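Local coordinates for protein inositol 2-dehydrogenase (Sinorhizobium meliloti, PDB 4HKT) that catalyses the NAD-dependent oxidation of myo-inositol to 2-keto-myo-inositol (scyllo-inosose), the first step of myo-inositol degradation to acetyl-CoA, at residues L184-L198 / Y209-Q223. Sequence-based numbering, arbitrary orientation.
Sequences LGEEPVSVTATAAVL and YDSVSVILQTASGKQ
Val191 CG2 lies 3.6 Å from Leu216 CD2, the two side chains running side by side, while Val191 CG1, placed anti to the backbone N (chi1 -180°), reaches Val214 CG1 at 3.7 Å, these side chains crossing at a slant. They pack on the face covered by helices 168-184 and 305-324. Strands 188-196 and 211-218 pair antiparallel here in the mixed sheet of the Gfo/Idh/MocA C-terminal domain, with a classic beta bulge near either end: Val189 and Ser190 face Gln217, and Asp210 and Ser211 face Ala196. Ala195 CB sits over one face of the Tyr209 ring, 3.5 Å from its centroid, a CH-pi contact. Beyond strand 188-196, Leu198 N donates to Asp210 OD1 on its syn side at 2.9 Å and Ser211 OG on its anti side at 2.7 Å; with CG between the backbone N and the carbonyl carbon (chi1 65°), the carboxylate turns toward Leu198, and OD2 takes Ile199 N and Asp200 N. At the other end the extended Glu186 chain reaches the 218-221 turn, crossing the Thr218 and Lys222 side chains at about a right angle: OE1 receives Ser220 OG on its syn lone pair and Thr218 OG1 (3.1 Å) nearly end-on, whereas Lys222 NZ salt-bridges OE2 from above the carboxylate plane at 2.9 Å. On the sheet face away from Val191, Thr194 OG1 and Ser213 OG both hydrogen-bond Gln223 OE1 of the second subunit. Apolar packing thus ties the sheet to its helices, and a carboxylate helps tie each end; Lys222, also paired with Glu143, would favour a charged Glu186.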
ATOM      1  N   LEU B 184      -5.382   6.272 -24.447  1.00 20.13           N
ATOM      2  CA  LEU B 184      -6.629   5.878 -25.077  1.00 20.70           C
ATOM      3  C   LEU B 184      -6.412   5.010 -26.270  1.00 23.69           C
ATOM      4  O   LEU B 184      -7.281   4.189 -26.579  1.00 22.50           O
ATOM      5  CB  LEU B 184      -7.459   7.054 -25.554  1.00 18.54           C
ATOM      6  CG  LEU B 184      -8.210   7.818 -24.481  1.00 18.33           C
ATOM      7  CD1 LEU B 184      -8.555   9.194 -25.004  1.00 17.21           C
ATOM      8  CD2 LEU B 184      -9.443   7.054 -24.018  1.00 18.50           C
ATOM      9  N   GLY B 185      -5.337   5.290 -26.987  1.00 26.25           N
ATOM     10  CA  GLY B 185      -5.055   4.612 -28.250  1.00 33.53           C
ATOM     11  C   GLY B 185      -5.846   5.141 -29.441  1.00 34.81           C
ATOM     12  O   GLY B 185      -5.625   4.709 -30.566  1.00 37.31           O
ATOM     13  N   GLU B 186      -6.757   6.075 -29.207  1.00 32.13           N
ATOM     14  CA  GLU B 186      -7.616   6.605 -30.267  1.00 30.37           C
ATOM     15  C   GLU B 186      -7.705   8.065 -30.052  1.00 26.79           C
ATOM     16  O   GLU B 186      -7.462   8.528 -28.948  1.00 27.34           O
ATOM     17  CB  GLU B 186      -9.030   6.061 -30.168  1.00 33.77           C
ATOM     18  CG  GLU B 186      -9.135   4.596 -30.384  1.00 38.07           C
ATOM     19  CD  GLU B 186     -10.549   4.089 -30.221  1.00 42.69           C
ATOM     20  OE1 GLU B 186     -11.501   4.882 -29.907  1.00 38.90           O
ATOM     21  OE2 GLU B 186     -10.688   2.861 -30.406  1.00 47.88           O
ATOM     22  N   GLU B 187      -8.081   8.797 -31.086  1.00 24.54           N
ATOM     23  CA  GLU B 187      -8.184  10.234 -30.970  1.00 23.30           C
ATOM     24  C   GLU B 187      -9.445  10.645 -30.212  1.00 21.28           C
ATOM     25  O   GLU B 187     -10.545  10.255 -30.601  1.00 19.20           O
ATOM     26  CB  GLU B 187      -8.234  10.891 -32.353  1.00 25.97           C
ATOM     27  CG  GLU B 187      -6.955  10.800 -33.165  1.00 28.80           C
ATOM     28  CD  GLU B 187      -5.782  11.491 -32.489  1.00 30.62           C
ATOM     29  OE1 GLU B 187      -6.013  12.411 -31.654  1.00 29.29           O
ATOM     30  OE2 GLU B 187      -4.640  11.096 -32.792  1.00 30.78           O
ATOM     31  N   PRO B 188      -9.310  11.519 -29.201  1.00 19.52           N
ATOM     32  CA  PRO B 188     -10.493  12.288 -28.773  1.00 19.95           C
ATOM     33  C   PRO B 188     -11.115  13.131 -29.887  1.00 19.73           C
ATOM     34  O   PRO B 188     -10.378  13.837 -30.623  1.00 22.85           O
ATOM     35  CB  PRO B 188      -9.927  13.226 -27.689  1.00 20.80           C
ATOM     36  CG  PRO B 188      -8.679  12.569 -27.213  1.00 19.42           C
ATOM     37  CD  PRO B 188      -8.122  11.831 -28.397  1.00 20.10           C
ATOM     38  N   VAL B 189     -12.438  13.148 -29.940  1.00 18.60           N
ATOM     39  CA  VAL B 189     -13.207  13.898 -30.915  1.00 19.59           C
ATOM     40  C   VAL B 189     -14.045  15.023 -30.299  1.00 19.55           C
ATOM     41  O   VAL B 189     -14.586  15.867 -31.045  1.00 22.16           O
ATOM     42  CB  VAL B 189     -14.120  12.993 -31.771  1.00 21.79           C
ATOM     43  CG1 VAL B 189     -13.268  11.974 -32.525  1.00 22.54           C
ATOM     44  CG2 VAL B 189     -15.245  12.314 -30.960  1.00 20.29           C
ATOM     45  N   SER B 190     -14.124  15.031 -28.959  1.00 17.80           N
ATOM     46  CA  SER B 190     -14.880  15.975 -28.196  1.00 16.88           C
ATOM     47  C   SER B 190     -14.213  16.284 -26.851  1.00 16.30           C
ATOM     48  O   SER B 190     -13.600  15.426 -26.212  1.00 14.12           O
ATOM     49  CB  SER B 190     -16.319  15.497 -27.970  1.00 18.76           C
ATOM     50  OG  SER B 190     -16.364  14.436 -27.028  1.00 20.93           O
ATOM     51  N   VAL B 191     -14.355  17.536 -26.444  1.00 15.46           N
ATOM     52  CA  VAL B 191     -13.821  18.029 -25.176  1.00 15.33           C
ATOM     53  C   VAL B 191     -14.890  18.793 -24.411  1.00 14.73           C
ATOM     54  O   VAL B 191     -15.550  19.642 -24.974  1.00 14.67           O
ATOM     55  CB  VAL B 191     -12.653  18.963 -25.425  1.00 15.16           C
ATOM     56  CG1 VAL B 191     -12.093  19.472 -24.101  1.00 16.79           C
ATOM     57  CG2 VAL B 191     -11.581  18.225 -26.184  1.00 15.94           C
ATOM     58  N   THR B 192     -15.070  18.473 -23.145  1.00 15.52           N
ATOM     59  CA  THR B 192     -15.901  19.307 -22.310  1.00 17.36           C
ATOM     60  C   THR B 192     -15.155  19.565 -21.006  1.00 16.57           C
ATOM     61  O   THR B 192     -14.452  18.677 -20.469  1.00 14.33           O
ATOM     62  CB  THR B 192     -17.330  18.716 -22.151  1.00 19.63           C
ATOM     63  OG1 THR B 192     -18.222  19.742 -21.661  1.00 23.08           O
ATOM     64  CG2 THR B 192     -17.316  17.541 -21.249  1.00 20.28           C
ATOM     65  N   ALA B 193     -15.246  20.798 -20.530  1.00 15.23           N
ATOM     66  CA  ALA B 193     -14.379  21.238 -19.441  1.00 14.41           C
ATOM     67  C   ALA B 193     -15.042  22.235 -18.524  1.00 14.88           C
ATOM     68  O   ALA B 193     -15.975  22.941 -18.913  1.00 13.76           O
ATOM     69  CB  ALA B 193     -13.139  21.889 -20.001  1.00 13.65           C
ATOM     70  N   THR B 194     -14.573  22.245 -17.289  1.00 15.34           N
ATOM     71  CA  THR B 194     -14.991  23.255 -16.328  1.00 17.12           C
ATOM     72  C   THR B 194     -13.739  23.841 -15.713  1.00 15.85           C
ATOM     73  O   THR B 194     -12.688  23.207 -15.701  1.00 14.07           O
ATOM     74  CB  THR B 194     -15.853  22.663 -15.219  1.00 18.40           C
ATOM     75  OG1 THR B 194     -15.142  21.598 -14.598  1.00 21.55           O
ATOM     76  CG2 THR B 194     -17.198  22.143 -15.782  1.00 19.95           C
ATOM     77  N   ALA B 195     -13.876  25.026 -15.136  1.00 15.64           N
ATOM     78  CA  ALA B 195     -12.723  25.724 -14.551  1.00 15.43           C
ATOM     79  C   ALA B 195     -13.157  26.709 -13.470  1.00 16.32           C
ATOM     80  O   ALA B 195     -14.299  27.164 -13.439  1.00 15.82           O
ATOM     81  CB  ALA B 195     -11.964  26.478 -15.631  1.00 15.21           C
ATOM     82  N   ALA B 196     -12.225  27.015 -12.588  1.00 17.12           N
ATOM     83  CA  ALA B 196     -12.435  28.015 -11.570  1.00 17.81           C
ATOM     84  C   ALA B 196     -11.056  28.522 -11.046  1.00 18.83           C
ATOM     85  O   ALA B 196      -9.985  27.954 -11.336  1.00 17.34           O
ATOM     86  CB  ALA B 196     -13.222  27.430 -10.412  1.00 16.95           C
ATOM     87  N   VAL B 197     -11.174  29.552 -10.227  1.00 20.14           N
ATOM     88  CA  VAL B 197     -10.099  30.129  -9.443  1.00 20.04           C
ATOM     89  C   VAL B 197     -10.433  29.859  -8.000  1.00 19.85           C
ATOM     90  O   VAL B 197     -11.263  30.540  -7.413  1.00 19.56           O
ATOM     91  CB  VAL B 197     -10.035  31.639  -9.702  1.00 20.44           C
ATOM     92  CG1 VAL B 197      -8.916  32.305  -8.895  1.00 21.79           C
ATOM     93  CG2 VAL B 197      -9.821  31.860 -11.185  1.00 21.37           C
ATOM     94  N   LEU B 198      -9.804  28.835  -7.443  1.00 19.25           N
ATOM     95  CA  LEU B 198     -10.034  28.414  -6.086  1.00 19.85           C
ATOM     96  C   LEU B 198      -8.804  28.679  -5.203  1.00 19.96           C
ATOM     97  O   LEU B 198      -8.903  28.597  -3.980  1.00 19.68           O
ATOM     98  CB  LEU B 198     -10.307  26.906  -6.043  1.00 19.74           C
ATOM     99  CG  LEU B 198     -11.512  26.480  -6.881  1.00 19.87           C
ATOM    100  CD1 LEU B 198     -11.760  25.005  -6.841  1.00 18.21           C
ATOM    101  CD2 LEU B 198     -12.750  27.176  -6.377  1.00 21.66           C
ATOM    102  N   TYR B 209      -7.225  30.322 -14.847  1.00 17.73           N
ATOM    103  CA  TYR B 209      -7.903  29.521 -13.899  1.00 17.06           C
ATOM    104  C   TYR B 209      -6.835  28.705 -13.221  1.00 16.64           C
ATOM    105  O   TYR B 209      -5.754  28.471 -13.804  1.00 17.40           O
ATOM    106  CB  TYR B 209      -8.904  28.589 -14.632  1.00 17.96           C
ATOM    107  CG  TYR B 209     -10.069  29.283 -15.331  1.00 19.87           C
ATOM    108  CD1 TYR B 209     -11.149  29.779 -14.602  1.00 21.49           C
ATOM    109  CD2 TYR B 209     -10.116  29.387 -16.727  1.00 22.28           C
ATOM    110  CE1 TYR B 209     -12.224  30.409 -15.224  1.00 21.77           C
ATOM    111  CE2 TYR B 209     -11.190  30.004 -17.358  1.00 22.03           C
ATOM    112  CZ  TYR B 209     -12.234  30.512 -16.598  1.00 23.80           C
ATOM    113  OH  TYR B 209     -13.302  31.090 -17.251  1.00 26.04           O
ATOM    114  N   ASP B 210      -7.156  28.162 -12.050  1.00 16.05           N
ATOM    115  CA  ASP B 210      -6.199  27.325 -11.315  1.00 16.32           C
ATOM    116  C   ASP B 210      -6.649  25.917 -10.943  1.00 15.25           C
ATOM    117  O   ASP B 210      -5.856  25.137 -10.400  1.00 16.40           O
ATOM    118  CB  ASP B 210      -5.686  28.073 -10.076  1.00 17.68           C
ATOM    119  CG  ASP B 210      -6.783  28.342  -9.044  1.00 20.31           C
ATOM    120  OD1 ASP B 210      -7.714  27.486  -8.855  1.00 18.52           O
ATOM    121  OD2 ASP B 210      -6.699  29.437  -8.404  1.00 19.33           O
ATOM    122  N   SER B 211      -7.904  25.589 -11.229  1.00 15.97           N
ATOM    123  CA  SER B 211      -8.510  24.314 -10.885  1.00 16.44           C
ATOM    124  C   SER B 211      -9.485  23.939 -12.010  1.00 16.62           C
ATOM    125  O   SER B 211     -10.461  24.670 -12.274  1.00 14.90           O
ATOM    126  CB  SER B 211      -9.285  24.437  -9.578  1.00 17.77           C
ATOM    127  OG  SER B 211      -8.445  24.910  -8.536  1.00 17.55           O
ATOM    128  N   VAL B 212      -9.203  22.820 -12.713  1.00 16.42           N
ATOM    129  CA  VAL B 212      -9.938  22.494 -13.932  1.00 14.23           C
ATOM    130  C   VAL B 212     -10.204  20.994 -13.994  1.00 14.57           C
ATOM    131  O   VAL B 212      -9.427  20.177 -13.473  1.00 15.55           O
ATOM    132  CB  VAL B 212      -9.222  22.955 -15.230  1.00 14.48           C
ATOM    133  CG1 VAL B 212      -8.987  24.447 -15.234  1.00 16.22           C
ATOM    134  CG2 VAL B 212      -7.888  22.271 -15.432  1.00 15.08           C
ATOM    135  N   SER B 213     -11.278  20.656 -14.683  1.00 14.60           N
ATOM    136  CA  SER B 213     -11.729  19.296 -14.874  1.00 14.38           C
ATOM    137  C   SER B 213     -12.113  19.182 -16.356  1.00 14.89           C
ATOM    138  O   SER B 213     -12.743  20.088 -16.919  1.00 13.69           O
ATOM    139  CB  SER B 213     -12.948  19.017 -14.037  1.00 15.04           C
ATOM    140  OG  SER B 213     -12.761  19.254 -12.671  1.00 15.65           O
ATOM    141  N   VAL B 214     -11.701  18.087 -16.997  1.00 15.09           N
ATOM    142  CA  VAL B 214     -11.962  17.891 -18.434  1.00 14.50           C
ATOM    143  C   VAL B 214     -12.431  16.460 -18.701  1.00 13.86           C
ATOM    144  O   VAL B 214     -11.982  15.567 -18.055  1.00 13.57           O
ATOM    145  CB  VAL B 214     -10.722  18.154 -19.276  1.00 15.26           C
ATOM    146  CG1 VAL B 214     -11.085  18.132 -20.752  1.00 15.68           C
ATOM    147  CG2 VAL B 214     -10.097  19.497 -18.958  1.00 15.45           C
ATOM    148  N   ILE B 215     -13.380  16.284 -19.602  1.00 14.49           N
ATOM    149  CA  ILE B 215     -13.734  14.988 -20.144  1.00 15.44           C
ATOM    150  C   ILE B 215     -13.505  15.007 -21.657  1.00 15.49           C
ATOM    151  O   ILE B 215     -14.043  15.874 -22.366  1.00 15.37           O
ATOM    152  CB  ILE B 215     -15.209  14.604 -19.924  1.00 15.87           C
ATOM    153  CG1 ILE B 215     -15.619  14.691 -18.473  1.00 15.65           C
ATOM    154  CG2 ILE B 215     -15.445  13.185 -20.456  1.00 16.13           C
ATOM    155  CD1 ILE B 215     -17.147  14.735 -18.303  1.00 15.72           C
ATOM    156  N   LEU B 216     -12.707  14.043 -22.119  1.00 14.70           N
ATOM    157  CA  LEU B 216     -12.464  13.770 -23.508  1.00 14.30           C
ATOM    158  C   LEU B 216     -13.195  12.491 -23.912  1.00 14.51           C
ATOM    159  O   LEU B 216     -13.265  11.559 -23.113  1.00 13.78           O
ATOM    160  CB  LEU B 216     -10.965  13.522 -23.736  1.00 15.83           C
ATOM    161  CG  LEU B 216      -9.972  14.524 -23.173  1.00 16.70           C
ATOM    162  CD1 LEU B 216      -8.553  14.119 -23.573  1.00 17.30           C
ATOM    163  CD2 LEU B 216     -10.333  15.862 -23.720  1.00 16.95           C
ATOM    164  N   GLN B 217     -13.719  12.455 -25.137  1.00 13.51           N
ATOM    165  CA  GLN B 217     -14.373  11.243 -25.614  1.00 14.42           C
ATOM    166  C   GLN B 217     -13.969  10.995 -27.048  1.00 14.46           C
ATOM    167  O   GLN B 217     -13.826  11.937 -27.846  1.00 14.11           O
ATOM    168  CB  GLN B 217     -15.892  11.322 -25.431  1.00 14.64           C
ATOM    169  CG  GLN B 217     -16.674  10.121 -25.961  1.00 14.98           C
ATOM    170  CD  GLN B 217     -18.068  10.047 -25.424  1.00 15.42           C
ATOM    171  OE1 GLN B 217     -18.835  11.016 -25.507  1.00 15.25           O
ATOM    172  NE2 GLN B 217     -18.424   8.913 -24.865  1.00 16.15           N
ATOM    173  N   THR B 218     -13.742   9.721 -27.352  1.00 16.21           N
ATOM    174  CA  THR B 218     -13.345   9.288 -28.670  1.00 15.75           C
ATOM    175  C   THR B 218     -14.585   8.912 -29.453  1.00 16.54           C
ATOM    176  O   THR B 218     -15.690   8.799 -28.884  1.00 16.61           O
ATOM    177  CB  THR B 218     -12.440   8.035 -28.610  1.00 16.96           C
ATOM    178  OG1 THR B 218     -13.231   6.898 -28.228  1.00 16.21           O
ATOM    179  CG2 THR B 218     -11.317   8.252 -27.646  1.00 16.92           C
ATOM    180  N   ALA B 219     -14.393   8.674 -30.750  1.00 18.65           N
ATOM    181  CA  ALA B 219     -15.498   8.247 -31.635  1.00 20.20           C
ATOM    182  C   ALA B 219     -16.139   6.952 -31.168  1.00 18.64           C
ATOM    183  O   ALA B 219     -17.336   6.792 -31.270  1.00 20.98           O
ATOM    184  CB  ALA B 219     -15.054   8.112 -33.106  1.00 20.90           C
ATOM    185  N   SER B 220     -15.378   6.032 -30.621  1.00 19.63           N
ATOM    186  CA  SER B 220     -15.965   4.771 -30.172  1.00 19.63           C
ATOM    187  C   SER B 220     -16.632   4.917 -28.794  1.00 19.59           C
ATOM    188  O   SER B 220     -17.287   3.981 -28.302  1.00 20.28           O
ATOM    189  CB  SER B 220     -14.868   3.705 -30.179  1.00 21.61           C
ATOM    190  OG  SER B 220     -13.810   4.078 -29.348  1.00 22.64           O
ATOM    191  N   GLY B 221     -16.487   6.087 -28.154  1.00 16.50           N
ATOM    192  CA  GLY B 221     -17.129   6.352 -26.879  1.00 15.66           C
ATOM    193  C   GLY B 221     -16.264   6.258 -25.650  1.00 15.72           C
ATOM    194  O   GLY B 221     -16.755   6.530 -24.541  1.00 15.86           O
ATOM    195  N   LYS B 222     -15.009   5.818 -25.821  1.00 15.58           N
ATOM    196  CA  LYS B 222     -14.047   5.770 -24.737  1.00 16.31           C
ATOM    197  C   LYS B 222     -13.891   7.178 -24.150  1.00 14.80           C
ATOM    198  O   LYS B 222     -13.947   8.150 -24.897  1.00 15.42           O
ATOM    199  CB  LYS B 222     -12.686   5.276 -25.188  1.00 16.85           C
ATOM    200  CG  LYS B 222     -12.658   3.924 -25.821  1.00 18.90           C
ATOM    201  CD  LYS B 222     -11.291   3.662 -26.445  1.00 21.54           C
ATOM    202  CE  LYS B 222     -11.061   2.179 -26.776  1.00 23.46           C
ATOM    203  NZ  LYS B 222     -11.760   1.724 -27.982  1.00 25.61           N
ATOM    204  N   GLN B 223     -13.767   7.250 -22.825  1.00 15.07           N
ATOM    205  CA  GLN B 223     -13.701   8.511 -22.100  1.00 14.80           C
ATOM    206  C   GLN B 223     -12.466   8.678 -21.211  1.00 16.42           C
ATOM    207  O   GLN B 223     -12.035   7.735 -20.519  1.00 16.22           O
ATOM    208  CB  GLN B 223     -14.943   8.651 -21.258  1.00 14.48           C
ATOM    209  CG  GLN B 223     -16.245   8.732 -22.056  1.00 13.88           C
ATOM    210  CD  GLN B 223     -17.410   8.163 -21.277  1.00 14.64           C
ATOM    211  OE1 GLN B 223     -17.777   8.701 -20.259  1.00 15.51           O
ATOM    212  NE2 GLN B 223     -17.981   7.065 -21.746  1.00 14.74           N
TER
HETATM  213  O   HOH W   1     -11.809   8.763 -32.248  1.00 16.05           O
HETATM  214  O   HOH W   2     -16.203  15.281 -24.320  1.00 20.86           O
HETATM  215  O   HOH W   3     -18.423  12.875 -27.613  1.00 29.25           O